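Local atomic coordinates of nitrogenase iron-molybdenum cofactor biosynthesis protein NifB (PDB entry 7JMA), a protein that probably inserts a carbide, by radical SAM chemistry, while coupling two [4Fe-4S] clusters into the [8Fe-9S-C] precursor of the nitrogenase iron-molybdenum cofactor. Residues A[128-142]-A[181-195]. Sequence-based numbering, arbitrary orientation.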
loop_
_atom_site.group_PDB
_atom_site.type_symbol
_atom_site.label_atom_id
_atom_site.label_comp_id
_atom_site.label_asym_id
_atom_site.label_seq_id
_atom_site.Cartn_x
_atom_site.Cartn_y
_atom_site.Cartn_z
ATOM N N ASP A 128 7.143 -13.977 0.482
ATOM C CA ASP A 128 7.215 -15.237 1.218
ATOM C C ASP A 128 7.263 -14.998 2.720
ATOM O O ASP A 128 6.578 -15.678 3.493
ATOM C CB ASP A 128 8.444 -16.028 0.780
ATOM C CG ASP A 128 8.256 -16.698 -0.554
ATOM O OD1 ASP A 128 9.174 -16.607 -1.400
ATOM O OD2 ASP A 128 7.194 -17.322 -0.753
ATOM N N GLU A 129 8.078 -14.035 3.151
ATOM C CA GLU A 129 8.226 -13.776 4.576
ATOM C C GLU A 129 6.922 -13.274 5.184
ATOM O O GLU A 129 6.556 -13.665 6.301
ATOM C CB GLU A 129 9.345 -12.758 4.783
ATOM C CG GLU A 129 9.686 -12.496 6.218
ATOM C CD GLU A 129 10.936 -11.647 6.354
ATOM O OE1 GLU A 129 11.414 -11.474 7.493
ATOM O OE2 GLU A 129 11.437 -11.159 5.315
ATOM N N LEU A 130 6.225 -12.387 4.471
ATOM C CA LEU A 130 4.942 -11.870 4.941
ATOM C C LEU A 130 3.978 -12.999 5.238
ATOM O O LEU A 130 3.327 -13.015 6.288
ATOM C CB LEU A 130 4.339 -10.937 3.892
ATOM C CG LEU A 130 5.111 -9.641 3.722
ATOM C CD1 LEU A 130 4.327 -8.725 2.809
ATOM C CD2 LEU A 130 5.322 -9.039 5.093
ATOM N N ALA A 131 3.872 -13.950 4.306
ATOM C CA ALA A 131 3.000 -15.102 4.500
ATOM C C ALA A 131 3.400 -15.898 5.732
ATOM O O ALA A 131 2.543 -16.290 6.530
ATOM C CB ALA A 131 3.038 -15.989 3.257
ATOM N N GLU A 132 4.701 -16.142 5.904
ATOM C CA GLU A 132 5.165 -16.927 7.043
ATOM C C GLU A 132 4.883 -16.234 8.371
ATOM O O GLU A 132 4.760 -16.905 9.401
ATOM C CB GLU A 132 6.661 -17.216 6.902
ATOM C CG GLU A 132 7.045 -17.940 5.620
ATOM C CD GLU A 132 8.497 -18.393 5.609
ATOM O OE1 GLU A 132 9.110 -18.454 6.697
ATOM O OE2 GLU A 132 9.028 -18.681 4.514
ATOM N N LEU A 133 4.794 -14.901 8.378
ATOM C CA LEU A 133 4.563 -14.155 9.608
ATOM C C LEU A 133 3.088 -13.941 9.922
ATOM O O LEU A 133 2.775 -13.283 10.922
ATOM C CB LEU A 133 5.262 -12.799 9.535
ATOM C CG LEU A 133 6.781 -12.906 9.445
ATOM C CD1 LEU A 133 7.403 -11.537 9.236
ATOM C CD2 LEU A 133 7.320 -13.566 10.688
ATOM N N GLY A 134 2.183 -14.452 9.097
ATOM C CA GLY A 134 0.775 -14.386 9.430
ATOM C C GLY A 134 0.067 -13.129 8.992
ATOM O O GLY A 134 -1.034 -12.849 9.483
ATOM N N ILE A 135 0.673 -12.345 8.096
ATOM C CA ILE A 135 -0.028 -11.210 7.519
ATOM C C ILE A 135 -1.240 -11.714 6.753
ATOM O O ILE A 135 -1.140 -12.645 5.941
ATOM C CB ILE A 135 0.904 -10.407 6.606
ATOM C CG1 ILE A 135 2.085 -9.863 7.413
ATOM C CG2 ILE A 135 0.144 -9.205 6.030
ATOM C CD1 ILE A 135 1.652 -9.020 8.533
ATOM N N ASN A 136 -2.399 -11.118 7.027
ATOM C CA ASN A 136 -3.641 -11.548 6.391
ATOM C C ASN A 136 -4.054 -10.665 5.229
ATOM O O ASN A 136 -4.667 -11.154 4.278
ATOM C CB ASN A 136 -4.780 -11.550 7.409
ATOM C CG ASN A 136 -4.469 -12.374 8.608
ATOM O OD1 ASN A 136 -4.306 -11.847 9.699
ATOM N ND2 ASN A 136 -4.408 -13.700 8.423
ATOM N N THR A 137 -3.757 -9.372 5.302
ATOM C CA THR A 137 -4.181 -8.406 4.302
ATOM C C THR A 137 -3.054 -7.420 4.053
ATOM O O THR A 137 -2.395 -6.984 4.994
ATOM C CB THR A 137 -5.432 -7.650 4.775
ATOM O OG1 THR A 137 -6.459 -8.591 5.125
ATOM C CG2 THR A 137 -5.945 -6.699 3.684
ATOM N N VAL A 138 -2.821 -7.090 2.784
ATOM C CA VAL A 138 -1.851 -6.072 2.415
ATOM C C VAL A 138 -2.539 -5.091 1.484
ATOM O O VAL A 138 -3.241 -5.505 0.549
ATOM C CB VAL A 138 -0.606 -6.669 1.735
ATOM C CG1 VAL A 138 0.318 -5.530 1.235
ATOM C CG2 VAL A 138 0.140 -7.602 2.671
ATOM N N THR A 139 -2.351 -3.807 1.755
ATOM C CA THR A 139 -2.835 -2.735 0.902
ATOM C C THR A 139 -1.649 -2.215 0.098
ATOM O O THR A 139 -0.637 -1.809 0.678
ATOM C CB THR A 139 -3.479 -1.631 1.733
ATOM O OG1 THR A 139 -4.567 -2.180 2.482
ATOM C CG2 THR A 139 -3.999 -0.519 0.841
ATOM N N VAL A 140 -1.764 -2.258 -1.227
ATOM C CA VAL A 140 -0.700 -1.841 -2.144
ATOM C C VAL A 140 -1.170 -0.582 -2.857
ATOM O O VAL A 140 -2.292 -0.540 -3.367
ATOM C CB VAL A 140 -0.376 -2.951 -3.162
ATOM C CG1 VAL A 140 0.796 -2.501 -4.058
ATOM C CG2 VAL A 140 -0.043 -4.277 -2.457
ATOM N N THR A 141 -0.336 0.463 -2.876
ATOM C CA THR A 141 -0.731 1.705 -3.517
ATOM C C THR A 141 -0.250 1.667 -4.960
ATOM O O THR A 141 0.961 1.637 -5.219
ATOM C CB THR A 141 -0.167 2.900 -2.756
ATOM O OG1 THR A 141 -0.778 2.920 -1.456
ATOM C CG2 THR A 141 -0.513 4.203 -3.482
ATOM N N VAL A 142 -1.198 1.650 -5.892
ATOM C CA VAL A 142 -0.918 1.554 -7.318
ATOM C C VAL A 142 -1.579 2.751 -7.973
ATOM O O VAL A 142 -2.812 2.823 -8.049
ATOM C CB VAL A 142 -1.444 0.257 -7.950
ATOM C CG1 VAL A 142 -1.085 0.269 -9.439
ATOM C CG2 VAL A 142 -0.887 -0.995 -7.262
ATOM N N ILE A 181 1.674 -8.172 -6.064
ATOM C CA ILE A 181 0.260 -8.487 -5.888
ATOM C C ILE A 181 0.030 -9.960 -6.170
ATOM O O ILE A 181 -0.657 -10.662 -5.413
ATOM C CB ILE A 181 -0.609 -7.597 -6.800
ATOM C CG1 ILE A 181 -0.560 -6.132 -6.345
ATOM C CG2 ILE A 181 -2.058 -8.082 -6.829
ATOM C CD1 ILE A 181 -1.268 -5.202 -7.327
ATOM N N GLU A 182 0.603 -10.462 -7.270
ATOM C CA GLU A 182 0.304 -11.860 -7.576
ATOM C C GLU A 182 0.986 -12.800 -6.591
ATOM O O GLU A 182 0.426 -13.839 -6.241
ATOM C CB GLU A 182 0.669 -12.222 -9.016
ATOM C CG GLU A 182 1.791 -11.522 -9.671
ATOM C CD GLU A 182 1.844 -11.828 -11.165
ATOM O OE1 GLU A 182 1.931 -10.879 -11.974
ATOM O OE2 GLU A 182 1.785 -13.022 -11.530
ATOM N N LYS A 183 2.175 -12.444 -6.105
ATOM C CA LYS A 183 2.843 -13.294 -5.121
ATOM C C LYS A 183 2.091 -13.330 -3.800
ATOM O O LYS A 183 2.037 -14.379 -3.147
ATOM C CB LYS A 183 4.276 -12.801 -4.892
ATOM C CG LYS A 183 5.218 -13.189 -6.038
ATOM C CD LYS A 183 6.671 -12.812 -5.737
ATOM C CE LYS A 183 7.339 -13.849 -4.855
ATOM N NZ LYS A 183 8.765 -14.052 -5.236
ATOM N N LEU A 184 1.551 -12.189 -3.362
ATOM C CA LEU A 184 0.712 -12.189 -2.167
ATOM C C LEU A 184 -0.552 -13.004 -2.398
ATOM O O LEU A 184 -0.918 -13.857 -1.580
ATOM C CB LEU A 184 0.304 -10.772 -1.790
ATOM C CG LEU A 184 1.448 -9.876 -1.312
ATOM C CD1 LEU A 184 0.849 -8.514 -1.036
ATOM C CD2 LEU A 184 2.113 -10.466 -0.079
ATOM N N ALA A 185 -1.257 -12.707 -3.488
ATOM C CA ALA A 185 -2.554 -13.337 -3.727
ATOM C C ALA A 185 -2.445 -14.855 -3.788
ATOM O O ALA A 185 -3.350 -15.561 -3.317
ATOM C CB ALA A 185 -3.168 -12.795 -5.021
ATOM N N GLU A 186 -1.374 -15.384 -4.403
ATOM C CA GLU A 186 -1.264 -16.834 -4.539
ATOM C C GLU A 186 -0.973 -17.507 -3.202
ATOM O O GLU A 186 -1.186 -18.716 -3.061
ATOM C CB GLU A 186 -0.205 -17.191 -5.579
ATOM C CG GLU A 186 1.213 -16.908 -5.182
ATOM C CD GLU A 186 2.167 -16.980 -6.371
ATOM O OE1 GLU A 186 3.397 -16.903 -6.156
ATOM O OE2 GLU A 186 1.684 -17.113 -7.521
ATOM N N ARG A 187 -0.524 -16.739 -2.215
ATOM C CA ARG A 187 -0.289 -17.224 -0.863
ATOM C C ARG A 187 -1.480 -17.017 0.060
ATOM O O ARG A 187 -1.383 -17.323 1.253
ATOM C CB ARG A 187 0.963 -16.546 -0.280
ATOM C CG ARG A 187 2.247 -17.094 -0.859
ATOM C CD ARG A 187 3.395 -16.097 -0.824
ATOM N NE ARG A 187 4.606 -16.687 -1.394
ATOM C CZ ARG A 187 4.898 -16.704 -2.694
ATOM N NH1 ARG A 187 4.073 -16.152 -3.576
ATOM N NH2 ARG A 187 6.024 -17.273 -3.114
ATOM N N GLY A 188 -2.621 -16.554 -0.457
ATOM C CA GLY A 188 -3.807 -16.412 0.351
ATOM C C GLY A 188 -3.962 -15.075 1.027
ATOM O O GLY A 188 -4.979 -14.852 1.690
ATOM N N ILE A 189 -3.003 -14.163 0.861
ATOM C CA ILE A 189 -3.097 -12.863 1.506
ATOM C C ILE A 189 -4.060 -12.001 0.710
ATOM O O ILE A 189 -3.958 -11.929 -0.521
ATOM C CB ILE A 189 -1.713 -12.204 1.588
ATOM C CG1 ILE A 189 -0.838 -13.011 2.557
ATOM C CG2 ILE A 189 -1.877 -10.743 1.935
ATOM C CD1 ILE A 189 0.654 -12.684 2.484
ATOM N N ILE A 190 -4.999 -11.359 1.400
ATOM C CA ILE A 190 -5.965 -10.493 0.728
ATOM C C ILE A 190 -5.249 -9.241 0.258
ATOM O O ILE A 190 -4.633 -8.538 1.064
ATOM C CB ILE A 190 -7.114 -10.124 1.666
ATOM C CG1 ILE A 190 -7.855 -11.383 2.152
ATOM C CG2 ILE A 190 -8.055 -9.112 1.007
ATOM C CD1 ILE A 190 -8.740 -11.085 3.333
ATOM N N VAL A 191 -5.335 -8.939 -1.037
ATOM C CA VAL A 191 -4.672 -7.742 -1.571
ATOM C C VAL A 191 -5.728 -6.690 -1.837
ATOM O O VAL A 191 -6.670 -6.915 -2.613
ATOM C CB VAL A 191 -3.863 -8.043 -2.841
ATOM C CG1 VAL A 191 -3.204 -6.731 -3.358
ATOM C CG2 VAL A 191 -2.816 -9.065 -2.562
ATOM N N LYS A 192 -5.567 -5.538 -1.195
ATOM C CA LYS A 192 -6.374 -4.364 -1.457
ATOM C C LYS A 192 -5.490 -3.362 -2.184
ATOM O O LYS A 192 -4.322 -3.200 -1.831
ATOM C CB LYS A 192 -6.900 -3.763 -0.157
ATOM C CG LYS A 192 -7.689 -4.772 0.682
ATOM C CD LYS A 192 -8.180 -4.165 1.986
ATOM C CE LYS A 192 -9.067 -5.146 2.754
ATOM N NZ LYS A 192 -9.283 -4.727 4.175
ATOM N N VAL A 193 -6.018 -2.717 -3.216
ATOM C CA VAL A 193 -5.236 -1.742 -3.976
ATOM C C VAL A 193 -5.793 -0.356 -3.701
ATOM O O VAL A 193 -6.998 -0.120 -3.857
ATOM C CB VAL A 193 -5.228 -2.074 -5.481
ATOM C CG1 VAL A 193 -4.668 -0.905 -6.307
ATOM C CG2 VAL A 193 -4.381 -3.327 -5.724
ATOM N N ASN A 194 -4.915 0.554 -3.262
ATOM C CA ASN A 194 -5.231 1.968 -3.144
ATOM C C ASN A 194 -4.740 2.674 -4.399
ATOM O O ASN A 194 -3.610 2.440 -4.843
ATOM C CB ASN A 194 -4.559 2.593 -1.913
ATOM C CG ASN A 194 -5.335 2.355 -0.634
ATOM O OD1 ASN A 194 -6.324 1.621 -0.617
ATOM N ND2 ASN A 194 -4.877 2.959 0.450
ATOM N N SER A 195 -5.583 3.525 -4.966
ATOM C CA SER A 195 -5.197 4.353 -6.099
ATOM C C SER A 195 -5.627 5.784 -5.831
ATOM O O SER A 195 -6.795 6.035 -5.516
ATOM C CB SER A 195 -5.821 3.835 -7.397
ATOM O OG SER A 195 -5.462 2.474 -7.607
HETATM O O HOH W 1 -2.447 4.678 -0.051
#
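Strands 137-141 and 190-195 run parallel with Thr137 beside Ile190 and Thr141 beside Asn194, their axes 28° apart, and six backbone hydrogen bonds join them, from Ile190 N to Asn136 O through Val142 N to Asn194 O. Just past the last of these, Ser195 OG donates to Val142 O at 2.7 Å, almost in line with the carbonyl bond. On the face carrying Thr137, Thr139 and Thr141, each threonine has OG1 beside the backbone N and CG2 anti to it; CG2 of Thr137 rests against the extended Lys192 chain, 3.6 Å from CE, and CG2 of Thr139 packs on the side-chain amide of Asn194, 3.5 Å from CG and about as close to OD1 and ND2. A water links Thr141 OG1 with Asn194 ND2. The pair forms two neighbouring strands of the parallel sheet of the radical SAM domain, a partial TIM barrel, with helices 123-132 and 166-186 packed over the face carrying Val138, Val140, Val191 and Val193. The threonine face looks to the cluster side: the side chain of Thr137 is about 4 Å from that of Cys115, ligand of a [4Fe-4S] cluster absent here. On the valine face, Leu184 crosses Val138 at about a right angle, its CD1 3.6 Å from Val138 CB, and CD2 reaches Leu130 CD1. Ile189 reaches helix 123-132 with CD1, 4.1 Å from Ala131 CB, while its CG2 meets Val138 CG2. Just after helix 166-186, Arg187 grips Asp128 side-on: NE (2.7 Å) and NH2 (2.6 Å) converge on OD2 from one face of the carboxylate, whose plane is turned 61° from the guanidinium, although Asp128 is poorly ordered. Arg187 NH1 binds Lys183 O and Glu186 OE1, which probably helps hold the guanidinium against the last helical turn, closed by Gly188 in a Schellman motif.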